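Local coordinates for protein RNA polymerase II subunit A C-terminal domain phosphatase SSU72 (Homo sapiens, PDB 4H3K) that removes phosphate from serine and threonine residues of the RNA polymerase II C-terminal domain and takes part in RNA processing, transcription termination and pre-mRNA polyadenylation, at residues 65-68 / 69-73; 103-106 / 107-110; 178-181 / 182-186. The protein carries 1 engineered substitution. All coordinates share one frame; numbering follows the deposited sequence.

Contact 1. Residues 65-68 / 69-73; sequences PGPA and PDKPN
Ala68 O takes the N-H of Lys71 at 2.8 Å from Lys71 N, the bond that closes a type I beta turn over Pro69 and Asp70. The donor stands well above the carbonyl plane, 59° out of it. Pro69 fits the second place of the turn, where its ring fixes the phi that the bend needs and where no N-H has to be paired. The methyl of Ala68 touches the CD corner of the ring, Ala68 CB being 3.5 Å from Pro69 CD, and Asp70 OD1 comes to 3.6 Å from the same CB. Lys71 leaves only the base of its side chain here: Lys71 CB rests 3.7 Å from Ala68 O, and the extended chain carries the amine away.

Further back toward the strands, Lys71 O is met by carbon. Gly66, having no side chain, brings its CA directly to Lys71 O at 3.4 Å in a CA-H...O contact, and Pro67 CD lies 3.5 Å from that oxygen. Beyond it, Asn73 ND2 gives a weak, bent bond to Pro65 O at 3.1 Å; its amide also bonds Tyr96 OH, and the Asn73 backbone pairs with Leu64 where strands 62-64 and 73-75 meet. Pro67 rests on Leu95 and Tyr96 of helix 81-98. The chemistry is that of a proline-rich hairpin loop: four ring nitrogens have no hydrogen to offer, and within the loop itself one firm backbone bond and one weak amide bond are joined by carbon-to-carbonyl packing.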
# COMPACT_ATOMS: atom_id res chain seq x y z
N PRO B 65 -8.69 -32.55 4.82
CA PRO B 65 -9.84 -33.46 4.88
C PRO B 65 -9.48 -34.75 5.64
O PRO B 65 -8.33 -35.17 5.60
CB PRO B 65 -10.11 -33.78 3.40
CG PRO B 65 -9.60 -32.56 2.65
CD PRO B 65 -8.40 -32.10 3.44
N GLY B 66 -10.44 -35.35 6.33
CA GLY B 66 -10.23 -36.64 6.99
C GLY B 66 -11.29 -37.65 6.57
O GLY B 66 -11.92 -37.47 5.52
N PRO B 67 -11.54 -38.68 7.42
CA PRO B 67 -12.43 -39.80 7.08
C PRO B 67 -13.90 -39.41 6.88
O PRO B 67 -14.67 -40.17 6.28
CB PRO B 67 -12.26 -40.77 8.26
CG PRO B 67 -11.83 -39.92 9.40
CD PRO B 67 -11.00 -38.81 8.79
N ALA B 68 -14.29 -38.26 7.39
CA ALA B 68 -15.63 -37.76 7.19
C ALA B 68 -15.58 -36.24 7.13
O ALA B 68 -14.65 -35.62 7.67
CB ALA B 68 -16.55 -38.25 8.31
N PRO B 69 -16.56 -35.62 6.44
CA PRO B 69 -16.62 -34.16 6.34
C PRO B 69 -16.59 -33.41 7.68
O PRO B 69 -16.07 -32.30 7.74
CB PRO B 69 -17.94 -33.92 5.60
CG PRO B 69 -18.01 -35.12 4.67
CD PRO B 69 -17.54 -36.27 5.55
N ASP B 70 -17.13 -34.01 8.75
CA ASP B 70 -17.07 -33.41 10.09
C ASP B 70 -15.91 -33.96 10.95
O ASP B 70 -15.91 -33.84 12.19
CB ASP B 70 -18.43 -33.55 10.82
CG ASP B 70 -18.78 -35.00 11.14
OD1 ASP B 70 -18.33 -35.91 10.42
OD2 ASP B 70 -19.53 -35.23 12.13
N LYS B 71 -14.93 -34.57 10.29
CA LYS B 71 -13.74 -35.10 10.96
C LYS B 71 -12.45 -34.71 10.24
O LYS B 71 -11.64 -35.58 9.90
CB LYS B 71 -13.84 -36.62 11.12
CG LYS B 71 -14.76 -37.04 12.26
CD LYS B 71 -14.70 -38.52 12.55
CE LYS B 71 -15.57 -38.84 13.75
NZ LYS B 71 -15.32 -40.24 14.22
N PRO B 72 -12.23 -33.40 10.01
CA PRO B 72 -10.97 -33.02 9.38
C PRO B 72 -9.77 -33.31 10.28
O PRO B 72 -9.92 -33.51 11.50
CB PRO B 72 -11.11 -31.51 9.18
CG PRO B 72 -12.14 -31.09 10.20
CD PRO B 72 -13.10 -32.22 10.23
N ASN B 73 -8.59 -33.34 9.68
CA ASN B 73 -7.35 -33.35 10.42
C ASN B 73 -6.89 -31.93 10.66
O ASN B 73 -6.95 -31.08 9.76
CB ASN B 73 -6.31 -34.12 9.64
CG ASN B 73 -6.68 -35.57 9.49
OD1 ASN B 73 -6.71 -36.31 10.47
ND2 ASN B 73 -7.01 -35.98 8.26

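Contact 2. Residues 103-106 / 107-110; sequences HMLD and RNKR
Asp106 sends its carboxylate opposite the backbone N (chi1 -177°), while Arg110, one helical turn on, places CG beside its own N (chi1 -75°) and runs extended to NE, so that the charged groups meet on one flank of the helix. Asp106 OD2 lies 3.1 Å from Arg110 NE in a fairly straight salt-bridge bond. This oxygen sits in the guanidinium plane, yet the nitrogen comes from above the carboxylate, the two planes being 73° apart. With that twist Arg110 NH2 makes only weak bonds, 3.2 Å to Asp106 OD1 and 3.4 Å to Asp106 OD2.

Arg107 folds back at chi2 and chi3 and grips the next residue side-on: Asn108 OD1 is 2.8 Å from Arg107 NE and 2.9 Å from Arg107 NH2, at the guanidinium edge and in its plane. Met104 CG packs obliquely against this group, 3.6 Å from Arg107 NH2. Arg107 NH1 turns to Glu41 of helix 38-48, and Asn108 ND2 bonds Gln36 O, in the loop that corresponds to the phosphate-binding loop of CX5R phosphatases.

With both donors on one amide oxygen and Glu41 on the far nitrogen, the Arg107 guanidinium is fixed in rotation. Its charge probably polarises the Asn108 amide, which would strengthen the N-H donated to the loop carbonyl.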
# COMPACT_ATOMS: atom_id res chain seq x y z
N HIS B 103 -0.39 -37.12 -2.10
CA HIS B 103 0.15 -36.51 -3.32
C HIS B 103 0.23 -34.98 -3.20
O HIS B 103 1.24 -34.39 -3.55
CB HIS B 103 -0.66 -36.94 -4.56
CG HIS B 103 -0.11 -36.45 -5.86
ND1 HIS B 103 -0.19 -35.13 -6.26
CD2 HIS B 103 0.54 -37.09 -6.87
CE1 HIS B 103 0.38 -34.98 -7.44
NE2 HIS B 103 0.83 -36.15 -7.83
N MET B 104 -0.84 -34.35 -2.69
CA MET B 104 -0.87 -32.89 -2.46
C MET B 104 0.24 -32.47 -1.51
O MET B 104 0.97 -31.52 -1.79
CB MET B 104 -2.22 -32.47 -1.89
CG MET B 104 -2.41 -30.95 -1.77
SD MET B 104 -3.94 -30.64 -0.88
CE MET B 104 -3.48 -30.98 0.82
N LEU B 105 0.37 -33.19 -0.39
CA LEU B 105 1.42 -32.89 0.59
C LEU B 105 2.83 -33.01 0.02
O LEU B 105 3.69 -32.17 0.29
CB LEU B 105 1.25 -33.75 1.86
CG LEU B 105 0.11 -33.33 2.79
CD1 LEU B 105 -0.17 -34.39 3.89
CD2 LEU B 105 0.33 -31.94 3.43
N ASP B 106 3.05 -34.06 -0.77
CA ASP B 106 4.30 -34.27 -1.49
C ASP B 106 4.58 -33.14 -2.48
O ASP B 106 5.70 -32.63 -2.53
CB ASP B 106 4.25 -35.60 -2.24
CG ASP B 106 5.55 -35.92 -2.93
OD1 ASP B 106 6.56 -36.11 -2.24
OD2 ASP B 106 5.56 -35.96 -4.18
N ARG B 107 3.57 -32.76 -3.25
CA ARG B 107 3.69 -31.58 -4.14
C ARG B 107 4.12 -30.33 -3.33
O ARG B 107 5.03 -29.57 -3.73
CB ARG B 107 2.36 -31.34 -4.88
CG ARG B 107 2.34 -30.28 -5.98
CD ARG B 107 2.26 -28.82 -5.45
NE ARG B 107 1.17 -28.58 -4.49
CZ ARG B 107 -0.12 -28.59 -4.79
NH1 ARG B 107 -0.53 -28.80 -6.04
NH2 ARG B 107 -1.01 -28.36 -3.83
N ASN B 108 3.47 -30.15 -2.17
CA ASN B 108 3.68 -28.98 -1.34
C ASN B 108 5.11 -28.93 -0.83
O ASN B 108 5.76 -27.88 -0.89
CB ASN B 108 2.67 -28.93 -0.16
CG ASN B 108 1.24 -28.61 -0.61
OD1 ASN B 108 1.01 -28.27 -1.76
ND2 ASN B 108 0.26 -28.73 0.30
N LYS B 109 5.59 -30.08 -0.37
CA LYS B 109 6.95 -30.20 0.15
C LYS B 109 7.99 -29.76 -0.87
O LYS B 109 8.99 -29.14 -0.52
CB LYS B 109 7.24 -31.64 0.60
CG LYS B 109 8.32 -31.68 1.69
CD LYS B 109 9.14 -32.95 1.65
CE LYS B 109 10.48 -32.72 2.36
NZ LYS B 109 11.52 -33.66 1.85
N ARG B 110 7.75 -30.09 -2.13
CA ARG B 110 8.64 -29.73 -3.23
C ARG B 110 8.64 -28.25 -3.52
O ARG B 110 9.49 -27.78 -4.26
CB ARG B 110 8.25 -30.50 -4.48
CG ARG B 110 8.67 -31.96 -4.39
CD ARG B 110 8.01 -32.85 -5.42
NE ARG B 110 7.98 -34.25 -4.96
CZ ARG B 110 9.04 -35.05 -4.86
NH1 ARG B 110 10.26 -34.61 -5.17
NH2 ARG B 110 8.90 -36.30 -4.43

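Contact 3. Residues 178-181 / 182-186; sequences LCQC and IQHTE
Ile182 reaches back along the helix to Leu178: its CB lies 3.7 Å from Leu178 O, CG1 comes to 3.5 Å from the same oxygen, and the tip, Ile182 CD1, ends 3.8 Å from Leu178 CG. This apolar pair faces strand 127-130, where Leu127 touches Ile182 and Leu129 touches Leu178. Ile182 N bonds Leu178 O at 3.0 Å.

Two residues on, the helix is ending. His184 N is shared between Gln180 O and Cys181 O, the latter met from well above its carbonyl plane, and the imidazole brings His184 CD2 edge-on to 3.0 Å from Gln180 O. Thr185 then finishes the turn: Thr185 OG1 donates to Ile182 O at 2.9 Å in the carbonyl plane, beside the bond from Thr185 N, while Thr185 CG2 packs 3.2 Å from Cys181 O. A valine here has no hydroxyl, and Ile182 O would probably be left with the backbone N-H of this position where two donors now hold it.

At this C-terminal end of the helix the backbone amide of His184 thus serves two carbonyls, and the Thr185 hydroxyl supplements the backbone N-H on Ile182 O, before the chain passes to helix 188-203.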
# COMPACT_ATOMS: atom_id res chain seq x y z
N LEU B 178 -5.57 -14.40 -15.24
CA LEU B 178 -5.66 -13.04 -14.76
C LEU B 178 -4.29 -12.38 -14.61
O LEU B 178 -4.08 -11.26 -15.07
CB LEU B 178 -6.46 -12.98 -13.45
CG LEU B 178 -6.55 -11.58 -12.82
CD1 LEU B 178 -7.33 -10.62 -13.74
CD2 LEU B 178 -7.17 -11.64 -11.43
N CYS B 179 -3.33 -13.08 -14.02
CA CYS B 179 -2.01 -12.51 -13.80
C CYS B 179 -1.31 -12.25 -15.13
O CYS B 179 -0.65 -11.24 -15.30
CB CYS B 179 -1.16 -13.42 -12.91
SG CYS B 179 -1.76 -13.32 -11.19
N GLN B 180 -1.51 -13.14 -16.07
CA GLN B 180 -1.05 -12.94 -17.44
C GLN B 180 -1.58 -11.67 -18.09
O GLN B 180 -0.80 -10.87 -18.66
CB GLN B 180 -1.45 -14.16 -18.26
CG GLN B 180 -0.55 -14.35 -19.38
CD GLN B 180 0.83 -14.63 -18.87
OE1 GLN B 180 1.00 -15.41 -17.93
NE2 GLN B 180 1.84 -13.99 -19.48
N CYS B 181 -2.89 -11.47 -18.02
CA CYS B 181 -3.49 -10.25 -18.54
C CYS B 181 -2.88 -9.04 -17.90
O CYS B 181 -2.45 -8.14 -18.61
CB CYS B 181 -4.97 -10.20 -18.25
SG CYS B 181 -5.82 -11.17 -19.29
N ILE B 182 -2.85 -9.03 -16.57
CA ILE B 182 -2.33 -7.88 -15.83
C ILE B 182 -0.91 -7.54 -16.28
O ILE B 182 -0.62 -6.39 -16.62
CB ILE B 182 -2.45 -8.07 -14.30
CG1 ILE B 182 -3.92 -7.93 -13.89
CG2 ILE B 182 -1.58 -7.08 -13.55
CD1 ILE B 182 -4.25 -8.52 -12.51
N GLN B 183 -0.04 -8.55 -16.32
CA GLN B 183 1.30 -8.38 -16.89
C GLN B 183 1.39 -7.81 -18.30
O GLN B 183 2.39 -7.18 -18.64
CB GLN B 183 2.08 -9.70 -16.84
CG GLN B 183 2.73 -9.89 -15.50
CD GLN B 183 4.24 -9.81 -15.57
OE1 GLN B 183 4.84 -8.75 -15.36
NE2 GLN B 183 4.86 -10.93 -15.88
N HIS B 184 0.38 -8.04 -19.14
CA HIS B 184 0.38 -7.49 -20.50
C HIS B 184 -0.16 -6.06 -20.54
O HIS B 184 -0.03 -5.38 -21.56
CB HIS B 184 -0.45 -8.35 -21.44
CG HIS B 184 0.25 -9.58 -21.89
ND1 HIS B 184 1.18 -9.58 -22.91
CD2 HIS B 184 0.16 -10.87 -21.47
CE1 HIS B 184 1.64 -10.81 -23.09
NE2 HIS B 184 1.05 -11.60 -22.21
N THR B 185 -0.77 -5.60 -19.46
CA THR B 185 -1.32 -4.26 -19.51
C THR B 185 -0.25 -3.21 -19.35
O THR B 185 0.71 -3.37 -18.60
CB THR B 185 -2.46 -4.01 -18.51
OG1 THR B 185 -1.93 -3.85 -17.19
CG2 THR B 185 -3.47 -5.15 -18.55
N GLU B 186 -0.43 -2.14 -20.10
CA GLU B 186 0.34 -0.91 -20.00
C GLU B 186 0.43 -0.41 -18.54
O GLU B 186 1.52 -0.15 -18.01
CB GLU B 186 -0.31 0.16 -20.91
CG GLU B 186 0.54 1.39 -21.24
CD GLU B 186 1.43 1.19 -22.48
OE1 GLU B 186 2.43 0.42 -22.41
OE2 GLU B 186 1.13 1.82 -23.53

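Following the chain, contact 1 comes first and closes the hairpin loop between strands 62-64 and 73-75, against helix 81-98. Contact 2 follows on helix 101-109, about 19 Å away between centres, where the helix lies against helices 81-98 and 38-48 and the loop leading into the latter. Contact 3 finishes helix 165-184, on the other side of the chain's centre from contact 1 and about 39 Å from it between centres. There the helix covers strand 127-130 of the central sheet and turns toward helix 188-203. Each contact closes within its own continuous stretch; the three run in series, and none nests or crosses.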